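Local coordinates for protein pyruvate kinase (Pyrobaculum aerophilum, PDB 3QTG) that catalyses the last step of glycolysis, transferring the phosphoryl group of phosphoenolpyruvate to ADP to give pyruvate and ATP, with a divalent metal cation as cofactor, at residues I202-S207 / K230-G235; K82-R87 / Y174-P179. One frame throughout, in Å; residues are numbered along the deposited sequence.

Contact 1: I202-S207 / K230-G235; sequences ISLAKS and KIETKG
Lys230, at the C-terminal end of barrel strand 226-231, meets the end of neighbouring strand 199-202 through its backbone: Lys230 N donates to Ile202 O at 3.2 Å, the donor only 18° off the line of the carbonyl. Its side chain, bent at the second, third and fourth torsions, curls over toward Ser203, where Lys230 NZ donates to Ser203 OG at 2.6 Å; NZ also forms a salt bridge with Asp80, and OG is bonded to Leu81 O. The extended chain of Glu232 carries its carboxylate to the Ser203-Leu204 backbone. There OE2 accepts from Leu204 N at a modelled 2.4 Å, too tight to be taken literally, and the bond's true length is doubtful; OE1 keeps a long salt bridge of 3.8 Å to Lys230 NZ. Two waters tie the backbones together: water 1 joins Ile202 O, Ala205 N and Lys230 O, and water 2 joins Ala205 O, Lys230 O and Glu232 N. Thr233 lays CG2 against Leu204 CD2 at 3.7 Å; its OG1 caps the next helix and is bonded to Asp173. As in relatives, Lys230 probably stabilises the transition state and Glu232 probably binds magnesium. Ser203 OG and Asp80 position the ammonium, and Leu204 N the carboxylate, in this TIM-barrel active site.

Contact 2: K82-R87 / Y174-P179; sequences KGPSIR and YDISTP
Pro84 to Ile86 runs at 145° to Tyr174 to Thr178, measured between their end CA atoms, with the CA atoms of Pro84 and Ile176 7.4 Å apart. The first loop leaves the barrel after strand 76-80, and the second returns before helix 181-190. Ile86 has the largest share of the contact: its CD1 sits 3.5 Å from the centroid of the Tyr174 ring and 3° off the ring normal, a CH-pi contact squarely over one face. With chi1 at -65° and the chain extended beyond CG1, the isoleucine reaches out over the ring, and Ile86 CG1 also touches Ile176 CD1 at 3.8 Å. The other branch of Ile176, CG2, rests on Pro84 CB at 4.0 Å, while Thr178 CG2 lies farther off, 4.4 Å from Pro84 CG. Phe122 of helix 120-125 packs on both Ile86 and Tyr174, whose OH is bonded to Ile167 O. A leucine in place of Tyr174 would probably leave Ile86 CD1 without an aromatic face to lie on and Ile167 O without its phenol partner. Arg87, which probably binds ATP as in relatives, donates from NE to Ser85 OG. Across the two loops the contact is purely apolar, and with no hydrogen bond between them it depends on shape and dispersion.

Contact 1 lies nearer the centre of the chain, with half of its touching residues buried, whereas contact 2 is a surface contact; their centres are 11 Å apart. Contact 1 joins the ends of adjacent barrel strands, 199-202 and 226-231, and is polar, with bridging waters between the backbones and a lysine and glutamate probably suited to a metal and phosphoryl site. Contact 2 joins loops at the base of the domain inserted between strand 76-80 and helix 181-190 and relies on apolar side chains. The two meet directly: Leu204 CD1 packs on Pro84 O at 3.2 Å, and Lys206 NZ makes a weak hydrogen bond to Tyr174 O, bringing the 202-207 loop against both 82-87 and 174-179.

Contact 1: I202-S207 / K230-G235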
loop_
_atom_site.group_PDB
_atom_site.type_symbol
_atom_site.label_atom_id
_atom_site.label_comp_id
_atom_site.label_asym_id
_atom_site.label_seq_id
_atom_site.Cartn_x
_atom_site.Cartn_y
_atom_site.Cartn_z
ATOM N N ILE A 202 2.196 -8.055 -39.407
ATOM C CA ILE A 202 1.551 -7.051 -40.268
ATOM C C ILE A 202 2.346 -5.755 -40.223
ATOM O O ILE A 202 2.643 -5.246 -39.134
ATOM C CB ILE A 202 0.144 -6.678 -39.760
ATOM C CG1 ILE A 202 -0.761 -7.885 -39.700
ATOM C CG2 ILE A 202 -0.512 -5.617 -40.664
ATOM C CD1 ILE A 202 -2.106 -7.536 -39.110
ATOM N N SER A 203 2.655 -5.212 -41.403
ATOM C CA SER A 203 3.302 -3.901 -41.513
ATOM C C SER A 203 2.310 -2.767 -41.734
ATOM O O SER A 203 1.350 -2.916 -42.467
ATOM C CB SER A 203 4.354 -3.906 -42.626
ATOM O OG SER A 203 5.374 -4.855 -42.330
ATOM N N LEU A 204 2.539 -1.644 -41.072
ATOM C CA LEU A 204 1.856 -0.376 -41.376
ATOM C C LEU A 204 0.351 -0.350 -41.128
ATOM O O LEU A 204 -0.358 0.462 -41.731
ATOM C CB LEU A 204 2.183 0.121 -42.812
ATOM C CG LEU A 204 3.658 0.374 -43.168
ATOM C CD1 LEU A 204 3.850 0.733 -44.668
ATOM C CD2 LEU A 204 4.281 1.452 -42.270
ATOM N N ALA A 205 -0.134 -1.222 -40.244
ATOM C CA ALA A 205 -1.514 -1.158 -39.779
ATOM C C ALA A 205 -1.698 0.065 -38.883
ATOM O O ALA A 205 -0.789 0.445 -38.142
ATOM C CB ALA A 205 -1.871 -2.434 -39.033
ATOM N N LYS A 206 -2.847 0.722 -38.960
ATOM C CA LYS A 206 -3.087 1.860 -38.045
ATOM C C LYS A 206 -4.510 1.904 -37.498
ATOM O O LYS A 206 -4.874 2.850 -36.801
ATOM C CB LYS A 206 -2.687 3.222 -38.663
ATOM C CG LYS A 206 -3.444 3.610 -39.934
ATOM C CD LYS A 206 -2.965 4.961 -40.497
ATOM C CE LYS A 206 -3.607 5.237 -41.867
ATOM N NZ LYS A 206 -3.289 6.586 -42.406
ATOM N N SER A 207 -5.301 0.885 -37.826
ATOM C CA SER A 207 -6.618 0.715 -37.237
ATOM C C SER A 207 -6.936 -0.761 -37.053
ATOM O O SER A 207 -6.332 -1.631 -37.684
ATOM C CB SER A 207 -7.687 1.379 -38.107
ATOM O OG SER A 207 -7.865 0.655 -39.308
ATOM N N LYS A 230 3.000 -4.786 -35.945
ATOM C CA LYS A 230 4.137 -3.882 -35.818
ATOM C C LYS A 230 3.672 -2.460 -35.628
ATOM O O LYS A 230 2.760 -2.006 -36.308
ATOM C CB LYS A 230 5.051 -3.980 -37.036
ATOM C CG LYS A 230 5.460 -5.408 -37.326
ATOM C CD LYS A 230 6.919 -5.517 -37.726
ATOM C CE LYS A 230 7.168 -4.931 -39.100
ATOM N NZ LYS A 230 6.530 -5.769 -40.137
ATOM N N ILE A 231 4.283 -1.771 -34.670
ATOM C CA ILE A 231 4.014 -0.355 -34.453
ATOM C C ILE A 231 5.192 0.391 -35.102
ATOM O O ILE A 231 6.322 0.358 -34.599
ATOM C CB ILE A 231 3.836 -0.040 -32.949
ATOM C CG1 ILE A 231 2.830 -1.029 -32.308
ATOM C CG2 ILE A 231 3.407 1.403 -32.740
ATOM C CD1 ILE A 231 1.366 -0.886 -32.762
ATOM N N GLU A 232 4.899 1.027 -36.236
ATOM C CA GLU A 232 5.915 1.516 -37.170
ATOM C C GLU A 232 5.802 3.011 -37.425
ATOM O O GLU A 232 6.724 3.620 -37.960
ATOM C CB GLU A 232 5.795 0.792 -38.529
ATOM C CG GLU A 232 6.377 -0.590 -38.587
ATOM C CD GLU A 232 5.784 -1.429 -39.707
ATOM O OE1 GLU A 232 6.549 -1.996 -40.509
ATOM O OE2 GLU A 232 4.547 -1.521 -39.803
ATOM N N THR A 233 4.683 3.615 -37.052
ATOM C CA THR A 233 4.434 4.997 -37.445
ATOM C C THR A 233 3.789 5.811 -36.357
ATOM O O THR A 233 3.242 5.281 -35.388
ATOM C CB THR A 233 3.485 5.088 -38.648
ATOM O OG1 THR A 233 2.173 4.673 -38.251
ATOM C CG2 THR A 233 3.983 4.261 -39.847
ATOM N N LYS A 234 3.818 7.117 -36.556
ATOM C CA LYS A 234 3.139 8.050 -35.680
ATOM C C LYS A 234 1.633 7.744 -35.557
ATOM O O LYS A 234 1.050 7.866 -34.474
ATOM C CB LYS A 234 3.383 9.468 -36.200
ATOM C CG LYS A 234 3.173 10.565 -35.210
ATOM C CD LYS A 234 3.907 11.827 -35.663
ATOM C CE LYS A 234 5.135 12.086 -34.806
ATOM N NZ LYS A 234 5.894 13.288 -35.275
ATOM N N GLY A 235 1.013 7.342 -36.666
ATOM C CA GLY A 235 -0.419 7.034 -36.696
ATOM C C GLY A 235 -0.752 5.808 -35.874
ATOM O O GLY A 235 -1.805 5.750 -35.233
HETATM O O HOH W 1 1.342 -3.168 -38.503
HETATM O O HOH W 2 2.318 0.509 -37.848
#

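Contact 2: K82-R87 / Y174-P179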
loop_
_atom_site.group_PDB
_atom_site.type_symbol
_atom_site.label_atom_id
_atom_site.label_comp_id
_atom_site.label_asym_id
_atom_site.label_seq_id
_atom_site.Cartn_x
_atom_site.Cartn_y
_atom_site.Cartn_z
ATOM N N LYS A 82 5.382 -7.606 -46.231
ATOM C CA LYS A 82 5.951 -6.385 -46.793
ATOM C C LYS A 82 5.093 -5.160 -46.463
ATOM O O LYS A 82 5.617 -4.123 -46.073
ATOM C CB LYS A 82 6.143 -6.549 -48.320
ATOM C CG LYS A 82 6.979 -5.452 -49.001
ATOM C CD LYS A 82 8.223 -5.064 -48.157
ATOM C CE LYS A 82 9.166 -4.070 -48.875
ATOM N NZ LYS A 82 10.496 -3.929 -48.163
ATOM N N GLY A 83 3.780 -5.280 -46.610
ATOM C CA GLY A 83 2.901 -4.135 -46.398
ATOM C C GLY A 83 2.903 -3.186 -47.596
ATOM O O GLY A 83 3.718 -3.321 -48.508
ATOM N N PRO A 84 1.990 -2.210 -47.604
ATOM C CA PRO A 84 1.989 -1.343 -48.786
ATOM C C PRO A 84 3.179 -0.374 -48.775
ATOM O O PRO A 84 3.828 -0.167 -47.751
ATOM C CB PRO A 84 0.648 -0.606 -48.697
ATOM C CG PRO A 84 0.274 -0.634 -47.223
ATOM C CD PRO A 84 0.973 -1.839 -46.601
ATOM N N SER A 85 3.501 0.188 -49.929
ATOM C CA SER A 85 4.584 1.137 -50.006
ATOM C C SER A 85 4.224 2.054 -51.138
ATOM O O SER A 85 3.432 1.672 -52.023
ATOM C CB SER A 85 5.892 0.423 -50.329
ATOM O OG SER A 85 5.779 -0.262 -51.572
ATOM N N ILE A 86 4.796 3.254 -51.111
ATOM C CA ILE A 86 4.724 4.149 -52.247
ATOM C C ILE A 86 6.123 4.244 -52.832
ATOM O O ILE A 86 7.074 4.542 -52.117
ATOM C CB ILE A 86 4.159 5.552 -51.859
ATOM C CG1 ILE A 86 2.700 5.424 -51.413
ATOM C CG2 ILE A 86 4.312 6.530 -53.031
ATOM C CD1 ILE A 86 2.008 6.755 -51.070
ATOM N N ARG A 87 6.241 3.963 -54.130
ATOM C CA ARG A 87 7.545 3.943 -54.778
ATOM C C ARG A 87 7.599 4.865 -55.976
ATOM O O ARG A 87 6.579 5.106 -56.609
ATOM C CB ARG A 87 7.902 2.512 -55.184
ATOM C CG ARG A 87 8.149 1.640 -53.968
ATOM C CD ARG A 87 8.179 0.152 -54.281
ATOM N NE ARG A 87 8.420 -0.563 -53.024
ATOM C CZ ARG A 87 9.624 -0.784 -52.490
ATOM N NH1 ARG A 87 10.726 -0.380 -53.109
ATOM N NH2 ARG A 87 9.724 -1.424 -51.335
ATOM N N TYR A 174 0.390 7.237 -44.674
ATOM C CA TYR A 174 -0.393 7.146 -45.897
ATOM C C TYR A 174 -1.757 6.450 -45.714
ATOM O O TYR A 174 -1.837 5.353 -45.161
ATOM C CB TYR A 174 0.389 6.391 -46.959
ATOM C CG TYR A 174 1.719 6.981 -47.372
ATOM C CD1 TYR A 174 1.863 8.347 -47.672
ATOM C CD2 TYR A 174 2.825 6.155 -47.511
ATOM C CE1 TYR A 174 3.108 8.861 -48.071
ATOM C CE2 TYR A 174 4.044 6.646 -47.906
ATOM C CZ TYR A 174 4.178 7.994 -48.199
ATOM O OH TYR A 174 5.406 8.442 -48.598
ATOM N N ASP A 175 -2.819 7.058 -46.229
ATOM C CA ASP A 175 -4.130 6.423 -46.214
ATOM C C ASP A 175 -4.292 5.448 -47.394
ATOM O O ASP A 175 -4.915 5.765 -48.408
ATOM C CB ASP A 175 -5.229 7.490 -46.206
ATOM C CG ASP A 175 -6.625 6.895 -46.176
ATOM O OD1 ASP A 175 -6.791 5.722 -45.773
ATOM O OD2 ASP A 175 -7.576 7.612 -46.563
ATOM N N ILE A 176 -3.725 4.254 -47.253
ATOM C CA ILE A 176 -3.803 3.240 -48.307
ATOM C C ILE A 176 -4.645 2.016 -47.883
ATOM O O ILE A 176 -4.379 1.394 -46.843
ATOM C CB ILE A 176 -2.397 2.777 -48.769
ATOM C CG1 ILE A 176 -1.628 3.931 -49.424
ATOM C CG2 ILE A 176 -2.505 1.622 -49.752
ATOM C CD1 ILE A 176 -0.117 3.696 -49.487
ATOM N N SER A 177 -5.632 1.667 -48.720
ATOM C CA SER A 177 -6.477 0.482 -48.514
ATOM C C SER A 177 -5.663 -0.800 -48.266
ATOM O O SER A 177 -4.627 -1.027 -48.906
ATOM C CB SER A 177 -7.407 0.283 -49.719
ATOM O OG SER A 177 -8.268 1.398 -49.885
ATOM N N THR A 178 -6.134 -1.634 -47.341
ATOM C CA THR A 178 -5.412 -2.869 -46.977
ATOM C C THR A 178 -6.331 -4.107 -46.940
ATOM O O THR A 178 -7.553 -3.953 -46.932
ATOM C CB THR A 178 -4.712 -2.738 -45.599
ATOM O OG1 THR A 178 -5.705 -2.511 -44.595
ATOM C CG2 THR A 178 -3.714 -1.603 -45.595
ATOM N N PRO A 179 -5.745 -5.339 -46.918
ATOM C CA PRO A 179 -4.306 -5.662 -46.980
ATOM C C PRO A 179 -3.748 -5.317 -48.358
ATOM O O PRO A 179 -4.512 -5.210 -49.316
ATOM C CB PRO A 179 -4.262 -7.186 -46.771
ATOM C CG PRO A 179 -5.610 -7.562 -46.275
ATOM C CD PRO A 179 -6.558 -6.568 -46.856
#